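Outer membrane protein (Bartonella henselae, PDB 2FI9) is of unknown function, belongs to the DUF498/DUF598 family, and carries the name outer membrane protein although it folds as a compact alpha/beta domain. Local coordinates at residues A[16-21]-A[26-31]; A[38-43]-A[67-72]; A[57-62]-A[88-93]; A[105-110]-A[122-127]. One frame throughout, in Å; residues are numbered along the deposited sequence.

In the fold
Contacts 3 and 4 are buried and rest on hydrocarbon packing alone, the entry of helix 60-64 against helix 85-93 in the first and helix against sheet in the second. Contacts 1 and 2 are only partly buried. Contact 2 joins the end of strand 36-40 and its turn to the loop that leads into strand 71-75; both strands flank strand 120-124 of contact 4 in the five-stranded sheet, and it too is apolar. Contact 1, the hairpin of the separate three-stranded sheet, differs in being knit by backbone hydrogen bonds and water, yet I18 and F26 turn inward to V107 and L124 of contact 4. Contacts 1 and 3 lie on opposite sides of the chain's centre, with centres about 24 Å apart.

Contact 1 of 4, residues A[16-21]-A[26-31]; sequences APIDAY and FRFADM
I18 and F26 form the apolar centre of this strand pair, methyl CG2 of I18 resting 3.8 Å from ring atom CD1 of F26. The branching of I18 divides its work: CG2 lies opposite the backbone N across the CA-CB bond and serves F26, while CG1, beside that N (chi1 -57°), carries CD1 to within 3.8 Å of F28 CB. Y21 adds its CB to the F26 ring, 3.6 Å from CE1, while its phenol leads away and makes a weak hydrogen bond with R108. V107 of helix 103-115 and I37 of strand 36-40 also pack on I18, which ties the hairpin to the rest of the domain.

On the other face of the strands, A20 CB lies against the aliphatic part of R27, 3.8 Å from its CD. The backbones of this pair are joined by R27 N to A20 O, a nearly straight bond (166°) whose donor stands well above the carbonyl plane. R27 O turns to two successive amides, a short bond of 2.7 Å from D19 N and a weak one from A20 N.

At the polar edge, two waters bridge the segments. One donates to P17 O and to D19 OD2 while accepting from A29 N; the second donates to D19 OD2, 2.6 Å away, and accepts from D30 N. The D19 carboxylate thus reaches the type I' turn F28-M31 through water. Two residues, D19 and A20, facing the single R27 make a classic beta bulge in an antiparallel hairpin.

Contact 2 of 4, residues A[38-43]-A[67-72]; sequences ICIPSG and DQIEVL
P41 sits against I69 and Q68 where two strands of the mixed five-stranded sheet meet their loops: segment 38-43 closes strand 36-40 with a type I turn, and segment 67-72 leads into strand 71-75. These strands are not neighbours, since strand 120-124 runs between them, and the contact is made by side-chain packing. The proline ring is the principal surface on one side. Its CD lies 3.7 Å from I69 CG1, and the next ring carbon, CG, is 3.9 Å from Q68 CB. I69 reaches over with its longer branch: CG1 is opposite the carbonyl carbon (chi1 -61°), and the terminal CD1 lies 3.9 Å from P41 CD and 4.0 Å from I40 CG2. One methyl therefore touches two consecutive residues of the partner.

The next shell holds both pieces in place. Between I40 and G43 the turn is closed by reciprocal backbone hydrogen bonds, I40 N to G43 O and G43 N to I40 O, which present P41 at its corner. S42 OG is hydrogen-bonded to E65 and Y45. V62 of helix 60-64 packs on both I40 and I69, while A121 of strand 120-124 touches I69 as well. Q68 itself is exposed and its chain bends at chi2, carrying the amide away; the closest approach is from the backbone, Q68 O standing 3.6 Å from P41 CG.

Contact 3 of 4, residues A[57-62]-A[88-93]; sequences EDISRV and RVLLWE
I59 reaches L91 because its CG1 branch lies between the backbone N and the carbonyl carbon (chi1 66°) and then runs on extended, with chi2 at 156°, so that CD1 projects toward helix 85-93. L91 answers with CG placed opposite its own carbonyl carbon (chi1 -72°), which swings a side chain whose CB is not aimed at the partner into the interface. I59 CD1 then lies 4.0 Å from L91 CG. From L91 CG, the CD2 methyl continues to V62, stopping 4.2 Å from V62 CG1; L91 thus meets both I59 and V62, whose CB atoms both point toward helix 85-93.

In this alpha/beta domain, the turn leading into helix 60-64, and the first turn of that helix, packs on helix 85-93. L63 of the former helix packs on both L90 and L91, and L123 of the central strand 120-124 lies against I59. Contact with L90 is looser, its CD1 4.5 Å from I59 CD1.

The turn entering helix 60-64 is fixed locally. E57 O accepts from both S60 N and S60 OG, the hydroxyl 2.6 Å away and lying in the plane of the carbonyl at a lone pair.

Contact 4 of 4, residues A[105-110]-A[122-127]; sequences AAVRTF and ALLFAV
Buried helix-on-sheet packing joins A106, V107 and F110 of helix 103-115 to A122 and L124 of strand 120-124, the middle strand of the mixed five-stranded sheet. Helix and strand follow each other in the chain and run nearly antiparallel, at 154°, and the axes of these short segments approach to 9.1 Å. L124 divides its two methyls between successive helix residues: CD2 meets A106 CB at 3.6 Å, consistent with the small size of A106, and CD1 lies 4.2 Å from V107 CG2. V107 and L124 cross at about a right angle, meeting methyl to methyl.

One turn further along the helix, F110 meets A122. Its CG stands opposite the backbone N (chi1 176°), which carries the ring out toward the strand. I37 and C39 of strand 36-40 extend the same apolar layer, I37 touching L124 and C39 touching F110. From strand 25-28, F26 touches both V107 and L124, linking this core to the smaller sheet. L123 points away from the helix and its side chain touches P54, so alternate residues of the strand serve different layers.

Within the helix, T109 N and T109 OG1 reach A105 O from opposite faces of its carbonyl plane, the hydroxyl at 2.9 Å. A122 CB approaches the F110 ring obliquely, 3.7 Å from CD1.

Contact 1 of 4, residues A[16-21]-A[26-31]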
loop_
_atom_site.group_PDB
_atom_site.type_symbol
_atom_site.label_atom_id
_atom_site.label_comp_id
_atom_site.label_asym_id
_atom_site.label_seq_id
_atom_site.Cartn_x
_atom_site.Cartn_y
_atom_site.Cartn_z
ATOM N N ALA A 16 -4.448 10.123 1.308
ATOM C CA ALA A 16 -5.128 10.655 2.497
ATOM C C ALA A 16 -4.775 9.739 3.658
ATOM O O ALA A 16 -4.471 8.579 3.435
ATOM C CB ALA A 16 -6.638 10.660 2.288
ATOM N N PRO A 17 -4.829 10.240 4.906
ATOM C CA PRO A 17 -4.652 9.254 5.985
ATOM C C PRO A 17 -5.714 8.158 5.892
ATOM O O PRO A 17 -6.850 8.427 5.475
ATOM C CB PRO A 17 -4.850 10.071 7.269
ATOM C CG PRO A 17 -4.732 11.504 6.862
ATOM C CD PRO A 17 -4.994 11.613 5.394
ATOM N N ILE A 18 -5.337 6.938 6.254
ATOM C CA ILE A 18 -6.280 5.830 6.331
ATOM C C ILE A 18 -6.809 5.815 7.766
ATOM O O ILE A 18 -6.060 5.524 8.711
ATOM C CB ILE A 18 -5.611 4.475 5.950
ATOM C CG1 ILE A 18 -4.991 4.521 4.549
ATOM C CG2 ILE A 18 -6.598 3.303 6.080
ATOM C CD1 ILE A 18 -5.857 5.108 3.456
ATOM N N ASP A 19 -8.093 6.140 7.911
ATOM C CA ASP A 19 -8.714 6.334 9.226
ATOM C C ASP A 19 -9.118 5.042 9.943
ATOM O O ASP A 19 -9.339 5.060 11.152
ATOM C CB ASP A 19 -9.908 7.288 9.114
ATOM C CG ASP A 19 -9.505 8.638 8.557
ATOM O OD1 ASP A 19 -8.403 9.113 8.898
ATOM O OD2 ASP A 19 -10.271 9.220 7.771
ATOM N N ALA A 20 -9.221 3.940 9.202
ATOM C CA ALA A 20 -9.608 2.655 9.778
ATOM C C ALA A 20 -9.264 1.515 8.838
ATOM O O ALA A 20 -9.143 1.715 7.625
ATOM C CB ALA A 20 -11.088 2.630 10.111
ATOM N N TYR A 21 -9.071 0.331 9.419
ATOM C CA TYR A 21 -8.927 -0.911 8.670
ATOM C C TYR A 21 -9.709 -1.968 9.450
ATOM O O TYR A 21 -10.196 -1.703 10.563
ATOM C CB TYR A 21 -7.447 -1.300 8.514
ATOM C CG TYR A 21 -6.730 -1.556 9.826
ATOM C CD1 TYR A 21 -6.590 -2.847 10.319
ATOM C CD2 TYR A 21 -6.206 -0.501 10.580
ATOM C CE1 TYR A 21 -5.942 -3.094 11.539
ATOM C CE2 TYR A 21 -5.557 -0.739 11.796
ATOM C CZ TYR A 21 -5.433 -2.025 12.263
ATOM O OH TYR A 21 -4.788 -2.276 13.452
ATOM N N PHE A 26 -11.340 -0.545 4.293
ATOM C CA PHE A 26 -10.660 0.634 4.795
ATOM C C PHE A 26 -11.610 1.805 4.816
ATOM O O PHE A 26 -12.576 1.863 4.033
ATOM C CB PHE A 26 -9.437 0.962 3.922
ATOM C CG PHE A 26 -8.402 -0.123 3.920
ATOM C CD1 PHE A 26 -7.495 -0.252 4.977
ATOM C CD2 PHE A 26 -8.353 -1.043 2.874
ATOM C CE1 PHE A 26 -6.533 -1.280 4.985
ATOM C CE2 PHE A 26 -7.421 -2.061 2.871
ATOM C CZ PHE A 26 -6.502 -2.195 3.940
ATOM N N ARG A 27 -11.327 2.739 5.716
ATOM C CA ARG A 27 -12.031 4.021 5.734
ATOM C C ARG A 27 -11.021 5.139 5.535
ATOM O O ARG A 27 -9.970 5.158 6.174
ATOM C CB ARG A 27 -12.790 4.229 7.043
ATOM C CG ARG A 27 -13.754 3.109 7.400
ATOM C CD ARG A 27 -14.475 3.441 8.687
ATOM N NE ARG A 27 -15.476 4.469 8.429
ATOM C CZ ARG A 27 -15.809 5.451 9.257
ATOM N NH1 ARG A 27 -16.741 6.309 8.885
ATOM N NH2 ARG A 27 -15.223 5.585 10.442
ATOM N N PHE A 28 -11.335 6.058 4.631
ATOM C CA PHE A 28 -10.456 7.184 4.337
ATOM C C PHE A 28 -11.256 8.302 3.688
ATOM O O PHE A 28 -12.190 8.033 2.921
ATOM C CB PHE A 28 -9.324 6.760 3.394
ATOM C CG PHE A 28 -9.797 6.032 2.164
ATOM C CD1 PHE A 28 -10.060 6.730 0.983
ATOM C CD2 PHE A 28 -9.970 4.647 2.183
ATOM C CE1 PHE A 28 -10.489 6.064 -0.167
ATOM C CE2 PHE A 28 -10.411 3.974 1.038
ATOM C CZ PHE A 28 -10.672 4.696 -0.142
ATOM N N ALA A 29 -10.894 9.547 4.001
ATOM C CA ALA A 29 -11.462 10.696 3.296
ATOM C C ALA A 29 -12.995 10.682 3.367
ATOM O O ALA A 29 -13.685 10.981 2.375
ATOM C CB ALA A 29 -10.982 10.683 1.835
ATOM N N ASP A 30 -13.513 10.325 4.542
ATOM C CA ASP A 30 -14.959 10.193 4.780
ATOM C C ASP A 30 -15.679 9.202 3.854
ATOM O O ASP A 30 -16.894 9.285 3.659
ATOM C CB ASP A 30 -15.640 11.560 4.762
ATOM C CG ASP A 30 -15.117 12.475 5.846
ATOM O OD1 ASP A 30 -15.085 12.046 7.023
ATOM O OD2 ASP A 30 -14.730 13.620 5.521
ATOM N N MET A 31 -14.918 8.262 3.306
ATOM C CA MET A 31 -15.444 7.210 2.454
ATOM C C MET A 31 -15.096 5.858 3.099
ATOM O O MET A 31 -14.233 5.778 3.986
ATOM C CB MET A 31 -14.789 7.272 1.075
ATOM C CG MET A 31 -15.236 8.371 0.111
ATOM S SD MET A 31 -14.169 8.218 -1.356
ATOM C CE MET A 31 -14.222 6.456 -1.662
HETATM O O HOH W 1 -8.561 10.470 5.606
HETATM O O HOH W 2 -12.604 8.857 6.717
#

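Contact 2 of 4, residues A[38-43]-A[67-72]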
loop_
_atom_site.group_PDB
_atom_site.type_symbol
_atom_site.label_atom_id
_atom_site.label_comp_id
_atom_site.label_asym_id
_atom_site.label_seq_id
_atom_site.Cartn_x
_atom_site.Cartn_y
_atom_site.Cartn_z
ATOM N N ILE A 38 -4.352 0.311 -2.957
ATOM C CA ILE A 38 -3.031 0.861 -3.144
ATOM C C ILE A 38 -3.145 2.404 -3.047
ATOM O O ILE A 38 -4.087 2.987 -3.561
ATOM C CB ILE A 38 -2.426 0.373 -4.472
ATOM C CG1 ILE A 38 -0.909 0.480 -4.440
ATOM C CG2 ILE A 38 -3.015 1.096 -5.682
ATOM C CD1 ILE A 38 -0.260 -0.366 -5.509
ATOM N N CYS A 39 -2.211 3.030 -2.342
ATOM C CA CYS A 39 -2.246 4.452 -2.066
ATOM C C CYS A 39 -0.980 5.031 -2.632
ATOM O O CYS A 39 0.112 4.749 -2.144
ATOM C CB CYS A 39 -2.272 4.699 -0.555
ATOM S SG CYS A 39 -3.578 3.829 0.323
ATOM N N ILE A 40 -1.115 5.814 -3.688
ATOM C CA ILE A 40 0.044 6.347 -4.396
ATOM C C ILE A 40 -0.207 7.843 -4.671
ATOM O O ILE A 40 -1.318 8.328 -4.444
ATOM C CB ILE A 40 0.326 5.521 -5.679
ATOM C CG1 ILE A 40 -0.943 5.433 -6.541
ATOM C CG2 ILE A 40 0.788 4.130 -5.292
ATOM C CD1 ILE A 40 -0.753 4.691 -7.866
ATOM N N PRO A 41 0.830 8.600 -5.071
ATOM C CA PRO A 41 0.572 10.041 -5.277
ATOM C C PRO A 41 -0.646 10.388 -6.140
ATOM O O PRO A 41 -1.289 11.427 -5.889
ATOM C CB PRO A 41 1.877 10.536 -5.908
ATOM C CG PRO A 41 2.893 9.668 -5.260
ATOM C CD PRO A 41 2.255 8.279 -5.267
ATOM N N SER A 42 -0.969 9.551 -7.136
ATOM C CA SER A 42 -2.112 9.841 -8.040
ATOM C C SER A 42 -3.481 9.454 -7.448
ATOM O O SER A 42 -4.518 9.750 -8.035
ATOM C CB SER A 42 -1.933 9.148 -9.389
ATOM O OG SER A 42 -2.049 7.735 -9.244
ATOM N N GLY A 43 -3.473 8.766 -6.309
ATOM C CA GLY A 43 -4.715 8.474 -5.609
ATOM C C GLY A 43 -4.753 7.169 -4.861
ATOM O O GLY A 43 -3.729 6.492 -4.705
ATOM N N ASP A 67 8.821 7.573 -10.112
ATOM C CA ASP A 67 9.477 8.876 -10.045
ATOM C C ASP A 67 9.003 9.698 -8.842
ATOM O O ASP A 67 9.721 10.584 -8.390
ATOM C CB ASP A 67 9.300 9.669 -11.347
ATOM C CG ASP A 67 10.421 9.404 -12.370
ATOM O OD1 ASP A 67 11.488 8.861 -12.003
ATOM O OD2 ASP A 67 10.244 9.778 -13.558
ATOM N N GLN A 68 7.815 9.393 -8.312
ATOM C CA GLN A 68 7.233 10.159 -7.194
ATOM C C GLN A 68 7.114 9.349 -5.903
ATOM O O GLN A 68 6.491 9.794 -4.947
ATOM C CB GLN A 68 5.852 10.718 -7.569
ATOM C CG GLN A 68 5.870 11.971 -8.455
ATOM C CD GLN A 68 5.735 11.655 -9.943
ATOM O OE1 GLN A 68 5.866 12.551 -10.792
ATOM N NE2 GLN A 68 5.458 10.391 -10.269
ATOM N N ILE A 69 7.702 8.160 -5.890
ATOM C CA ILE A 69 7.638 7.255 -4.736
ATOM C C ILE A 69 9.048 6.874 -4.323
ATOM O O ILE A 69 9.787 6.295 -5.124
ATOM C CB ILE A 69 6.812 5.972 -5.067
ATOM C CG1 ILE A 69 5.369 6.364 -5.440
ATOM C CG2 ILE A 69 6.826 4.987 -3.897
ATOM C CD1 ILE A 69 4.578 5.261 -6.117
ATOM N N GLU A 70 9.424 7.202 -3.083
ATOM C CA GLU A 70 10.711 6.746 -2.518
ATOM C C GLU A 70 10.559 5.506 -1.656
ATOM O O GLU A 70 11.486 4.685 -1.563
ATOM C CB GLU A 70 11.360 7.822 -1.658
ATOM C CG GLU A 70 11.790 9.067 -2.418
ATOM C CD GLU A 70 12.984 9.744 -1.770
ATOM O OE1 GLU A 70 14.004 9.044 -1.523
ATOM O OE2 GLU A 70 12.907 10.969 -1.508
ATOM N N VAL A 71 9.409 5.377 -1.008
ATOM C CA VAL A 71 9.199 4.251 -0.078
ATOM C C VAL A 71 7.807 3.636 -0.247
ATOM O O VAL A 71 6.805 4.358 -0.354
ATOM C CB VAL A 71 9.501 4.637 1.421
ATOM C CG1 VAL A 71 8.696 5.813 1.870
ATOM C CG2 VAL A 71 9.275 3.446 2.382
ATOM N N LEU A 72 7.778 2.307 -0.343
ATOM C CA LEU A 72 6.542 1.560 -0.394
ATOM C C LEU A 72 6.369 0.683 0.856
ATOM O O LEU A 72 7.228 -0.175 1.164
ATOM C CB LEU A 72 6.491 0.691 -1.657
ATOM C CG LEU A 72 5.246 -0.203 -1.747
ATOM C CD1 LEU A 72 3.955 0.614 -1.896
ATOM C CD2 LEU A 72 5.405 -1.182 -2.885
#

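Contact 3 of 4, residues A[57-62]-A[88-93]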
loop_
_atom_site.group_PDB
_atom_site.type_symbol
_atom_site.label_atom_id
_atom_site.label_comp_id
_atom_site.label_asym_id
_atom_site.label_seq_id
_atom_site.Cartn_x
_atom_site.Cartn_y
_atom_site.Cartn_z
ATOM N N GLU A 57 1.441 -7.635 -10.861
ATOM C CA GLU A 57 0.291 -6.777 -11.182
ATOM C C GLU A 57 -0.108 -5.845 -10.037
ATOM O O GLU A 57 -0.372 -4.648 -10.243
ATOM C CB GLU A 57 -0.922 -7.628 -11.515
ATOM C CG GLU A 57 -1.123 -7.899 -12.981
ATOM C CD GLU A 57 -2.591 -8.157 -13.308
ATOM O OE1 GLU A 57 -2.871 -8.628 -14.436
ATOM O OE2 GLU A 57 -3.464 -7.899 -12.440
ATOM N N ASP A 58 -0.177 -6.396 -8.832
ATOM C CA ASP A 58 -0.556 -5.614 -7.661
ATOM C C ASP A 58 0.242 -4.327 -7.515
ATOM O O ASP A 58 -0.299 -3.305 -7.066
ATOM C CB ASP A 58 -0.432 -6.441 -6.386
ATOM C CG ASP A 58 -1.483 -7.506 -6.294
ATOM O OD1 ASP A 58 -2.480 -7.421 -7.040
ATOM O OD2 ASP A 58 -1.319 -8.438 -5.488
ATOM N N ILE A 59 1.523 -4.388 -7.871
ATOM C CA ILE A 59 2.420 -3.258 -7.642
ATOM C C ILE A 59 2.693 -2.439 -8.921
ATOM O O ILE A 59 3.466 -1.480 -8.904
ATOM C CB ILE A 59 3.760 -3.701 -6.968
ATOM C CG1 ILE A 59 4.591 -4.587 -7.908
ATOM C CG2 ILE A 59 3.491 -4.406 -5.631
ATOM C CD1 ILE A 59 6.088 -4.573 -7.598
ATOM N N SER A 60 2.040 -2.818 -10.011
ATOM C CA SER A 60 2.252 -2.164 -11.304
ATOM C C SER A 60 2.056 -0.639 -11.277
ATOM O O SER A 60 2.814 0.086 -11.908
ATOM C CB SER A 60 1.365 -2.796 -12.382
ATOM O OG SER A 60 0.000 -2.728 -12.011
ATOM N N ARG A 61 1.071 -0.149 -10.522
ATOM C CA ARG A 61 0.858 1.299 -10.437
ATOM C C ARG A 61 1.982 2.004 -9.678
ATOM O O ARG A 61 2.330 3.163 -9.994
ATOM C CB ARG A 61 -0.489 1.627 -9.800
ATOM C CG ARG A 61 -1.655 1.587 -10.763
ATOM C CD ARG A 61 -2.917 2.089 -10.062
ATOM N NE ARG A 61 -4.105 2.026 -10.911
ATOM C CZ ARG A 61 -4.469 2.968 -11.785
ATOM N NH1 ARG A 61 -3.737 4.068 -11.960
ATOM N NH2 ARG A 61 -5.582 2.818 -12.492
ATOM N N VAL A 62 2.532 1.307 -8.678
ATOM C CA VAL A 62 3.668 1.808 -7.916
ATOM C C VAL A 62 4.883 1.939 -8.827
ATOM O O VAL A 62 5.534 2.984 -8.850
ATOM C CB VAL A 62 4.000 0.899 -6.715
ATOM C CG1 VAL A 62 5.319 1.300 -6.065
ATOM C CG2 VAL A 62 2.902 0.969 -5.710
ATOM N N ARG A 88 10.945 -7.935 -5.210
ATOM C CA ARG A 88 12.114 -7.270 -4.636
ATOM C C ARG A 88 12.992 -6.701 -5.747
ATOM O O ARG A 88 13.411 -5.547 -5.669
ATOM C CB ARG A 88 12.911 -8.228 -3.727
ATOM C CG ARG A 88 12.120 -8.682 -2.477
ATOM C CD ARG A 88 12.984 -9.355 -1.433
ATOM N NE ARG A 88 13.829 -10.418 -1.962
ATOM C CZ ARG A 88 13.585 -11.724 -1.833
ATOM N NH1 ARG A 88 12.499 -12.152 -1.181
ATOM N NH2 ARG A 88 14.433 -12.617 -2.347
ATOM N N VAL A 89 13.232 -7.508 -6.788
ATOM C CA VAL A 89 13.952 -7.072 -7.994
ATOM C C VAL A 89 13.296 -5.870 -8.689
ATOM O O VAL A 89 13.958 -4.862 -8.934
ATOM C CB VAL A 89 14.135 -8.245 -8.993
ATOM C CG1 VAL A 89 14.815 -7.790 -10.282
ATOM C CG2 VAL A 89 14.970 -9.345 -8.338
ATOM N N LEU A 90 12.015 -5.985 -9.027
ATOM C CA LEU A 90 11.296 -4.892 -9.705
ATOM C C LEU A 90 11.353 -3.578 -8.916
ATOM O O LEU A 90 11.622 -2.509 -9.485
ATOM C CB LEU A 90 9.842 -5.296 -9.938
ATOM C CG LEU A 90 9.578 -6.433 -10.932
ATOM C CD1 LEU A 90 8.193 -7.020 -10.681
ATOM C CD2 LEU A 90 9.718 -5.957 -12.354
ATOM N N LEU A 91 11.093 -3.653 -7.613
ATOM C CA LEU A 91 11.127 -2.456 -6.758
ATOM C C LEU A 91 12.542 -1.870 -6.692
ATOM O O LEU A 91 12.745 -0.648 -6.798
ATOM C CB LEU A 91 10.574 -2.769 -5.374
ATOM C CG LEU A 91 9.055 -2.982 -5.385
ATOM C CD1 LEU A 91 8.568 -3.728 -4.126
ATOM C CD2 LEU A 91 8.296 -1.624 -5.637
ATOM N N TRP A 92 13.532 -2.756 -6.561
ATOM C CA TRP A 92 14.929 -2.346 -6.559
ATOM C C TRP A 92 15.318 -1.612 -7.841
ATOM O O TRP A 92 16.014 -0.603 -7.783
ATOM C CB TRP A 92 15.837 -3.574 -6.334
ATOM C CG TRP A 92 17.304 -3.261 -6.295
ATOM C CD1 TRP A 92 18.066 -3.046 -5.183
ATOM C CD2 TRP A 92 18.190 -3.140 -7.417
ATOM N NE1 TRP A 92 19.365 -2.796 -5.539
ATOM C CE2 TRP A 92 19.470 -2.845 -6.905
ATOM C CE3 TRP A 92 18.023 -3.260 -8.807
ATOM C CZ2 TRP A 92 20.583 -2.666 -7.729
ATOM C CZ3 TRP A 92 19.128 -3.068 -9.635
ATOM C CH2 TRP A 92 20.398 -2.783 -9.090
ATOM N N GLU A 93 14.867 -2.124 -8.990
ATOM C CA GLU A 93 15.157 -1.521 -10.299
ATOM C C GLU A 93 14.634 -0.094 -10.416
ATOM O O GLU A 93 15.131 0.684 -11.209
ATOM C CB GLU A 93 14.508 -2.325 -11.420
ATOM C CG GLU A 93 15.047 -3.713 -11.626
ATOM C CD GLU A 93 14.291 -4.476 -12.711
ATOM O OE1 GLU A 93 13.260 -3.976 -13.221
ATOM O OE2 GLU A 93 14.730 -5.585 -13.059
#

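Contact 4 of 4, residues A[105-110]-A[122-127]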
loop_
_atom_site.group_PDB
_atom_site.type_symbol
_atom_site.label_atom_id
_atom_site.label_comp_id
_atom_site.label_asym_id
_atom_site.label_seq_id
_atom_site.Cartn_x
_atom_site.Cartn_y
_atom_site.Cartn_z
ATOM N N ALA A 105 -0.006 -2.368 10.950
ATOM C CA ALA A 105 1.265 -1.669 11.069
ATOM C C ALA A 105 1.500 -0.788 9.857
ATOM O O ALA A 105 1.974 0.331 9.999
ATOM C CB ALA A 105 2.413 -2.669 11.228
ATOM N N ALA A 106 1.182 -1.290 8.669
ATOM C CA ALA A 106 1.413 -0.509 7.456
ATOM C C ALA A 106 0.531 0.752 7.448
ATOM O O ALA A 106 0.989 1.856 7.089
ATOM C CB ALA A 106 1.174 -1.360 6.230
ATOM N N VAL A 107 -0.731 0.603 7.852
ATOM C CA VAL A 107 -1.630 1.762 7.944
ATOM C C VAL A 107 -1.034 2.834 8.860
ATOM O O VAL A 107 -0.963 4.020 8.483
ATOM C CB VAL A 107 -3.056 1.377 8.458
ATOM C CG1 VAL A 107 -3.861 2.631 8.901
ATOM C CG2 VAL A 107 -3.813 0.543 7.406
ATOM N N ARG A 108 -0.604 2.421 10.055
ATOM C CA ARG A 108 -0.136 3.367 11.060
ATOM C C ARG A 108 1.130 4.062 10.604
ATOM O O ARG A 108 1.267 5.268 10.792
ATOM C CB ARG A 108 0.092 2.668 12.397
ATOM C CG ARG A 108 -1.200 2.260 13.078
ATOM C CD ARG A 108 -0.940 1.642 14.442
ATOM N NE ARG A 108 -0.256 0.345 14.362
ATOM C CZ ARG A 108 -0.874 -0.837 14.321
ATOM N NH1 ARG A 108 -2.202 -0.906 14.331
ATOM N NH2 ARG A 108 -0.161 -1.950 14.270
ATOM N N THR A 109 2.015 3.300 9.957
ATOM C CA THR A 109 3.284 3.804 9.435
ATOM C C THR A 109 3.064 4.707 8.231
ATOM O O THR A 109 3.695 5.760 8.132
ATOM C CB THR A 109 4.264 2.661 9.030
ATOM O OG1 THR A 109 4.468 1.769 10.131
ATOM C CG2 THR A 109 5.604 3.223 8.617
ATOM N N PHE A 110 2.191 4.286 7.311
ATOM C CA PHE A 110 1.787 5.143 6.188
ATOM C C PHE A 110 1.281 6.509 6.657
ATOM O O PHE A 110 1.696 7.542 6.130
ATOM C CB PHE A 110 0.708 4.480 5.334
ATOM C CG PHE A 110 0.200 5.357 4.218
ATOM C CD1 PHE A 110 0.977 5.572 3.079
ATOM C CD2 PHE A 110 -1.042 6.005 4.316
ATOM C CE1 PHE A 110 0.527 6.387 2.044
ATOM C CE2 PHE A 110 -1.511 6.841 3.262
ATOM C CZ PHE A 110 -0.728 7.033 2.133
ATOM N N ALA A 122 1.584 3.019 -0.211
ATOM C CA ALA A 122 1.216 1.815 0.535
ATOM C C ALA A 122 0.391 0.870 -0.325
ATOM O O ALA A 122 -0.464 1.310 -1.094
ATOM C CB ALA A 122 0.433 2.195 1.786
ATOM N N LEU A 123 0.659 -0.430 -0.200
ATOM C CA LEU A 123 -0.186 -1.451 -0.762
ATOM C C LEU A 123 -0.762 -2.175 0.429
ATOM O O LEU A 123 -0.014 -2.709 1.238
ATOM C CB LEU A 123 0.647 -2.416 -1.609
ATOM C CG LEU A 123 -0.079 -3.632 -2.190
ATOM C CD1 LEU A 123 -1.301 -3.243 -2.978
ATOM C CD2 LEU A 123 0.868 -4.459 -3.089
ATOM N N LEU A 124 -2.082 -2.199 0.553
ATOM C CA LEU A 124 -2.677 -2.693 1.790
ATOM C C LEU A 124 -3.671 -3.820 1.544
ATOM O O LEU A 124 -4.738 -3.580 0.980
ATOM C CB LEU A 124 -3.346 -1.539 2.549
ATOM C CG LEU A 124 -2.480 -0.299 2.826
ATOM C CD1 LEU A 124 -3.303 0.892 3.271
ATOM C CD2 LEU A 124 -1.408 -0.576 3.878
ATOM N N PHE A 125 -3.326 -5.035 1.975
ATOM C CA PHE A 125 -4.273 -6.142 1.934
ATOM C C PHE A 125 -5.308 -5.947 3.016
ATOM O O PHE A 125 -4.967 -5.800 4.177
ATOM C CB PHE A 125 -3.574 -7.467 2.137
ATOM C CG PHE A 125 -4.485 -8.665 2.042
ATOM C CD1 PHE A 125 -4.987 -9.080 0.811
ATOM C CD2 PHE A 125 -4.804 -9.405 3.179
ATOM C CE1 PHE A 125 -5.810 -10.192 0.718
ATOM C CE2 PHE A 125 -5.618 -10.549 3.088
ATOM C CZ PHE A 125 -6.121 -10.935 1.862
ATOM N N ALA A 126 -6.574 -5.957 2.621
ATOM C CA ALA A 126 -7.672 -5.707 3.550
ATOM C C ALA A 126 -7.862 -6.919 4.433
ATOM O O ALA A 126 -8.033 -8.022 3.936
ATOM C CB ALA A 126 -8.934 -5.438 2.789
ATOM N N VAL A 127 -7.837 -6.695 5.739
ATOM C CA VAL A 127 -8.022 -7.758 6.727
ATOM C C VAL A 127 -9.414 -7.702 7.340
ATOM O O VAL A 127 -10.080 -6.657 7.327
ATOM C CB VAL A 127 -6.977 -7.682 7.894
ATOM C CG1 VAL A 127 -5.586 -8.029 7.411
ATOM C CG2 VAL A 127 -6.973 -6.312 8.539
#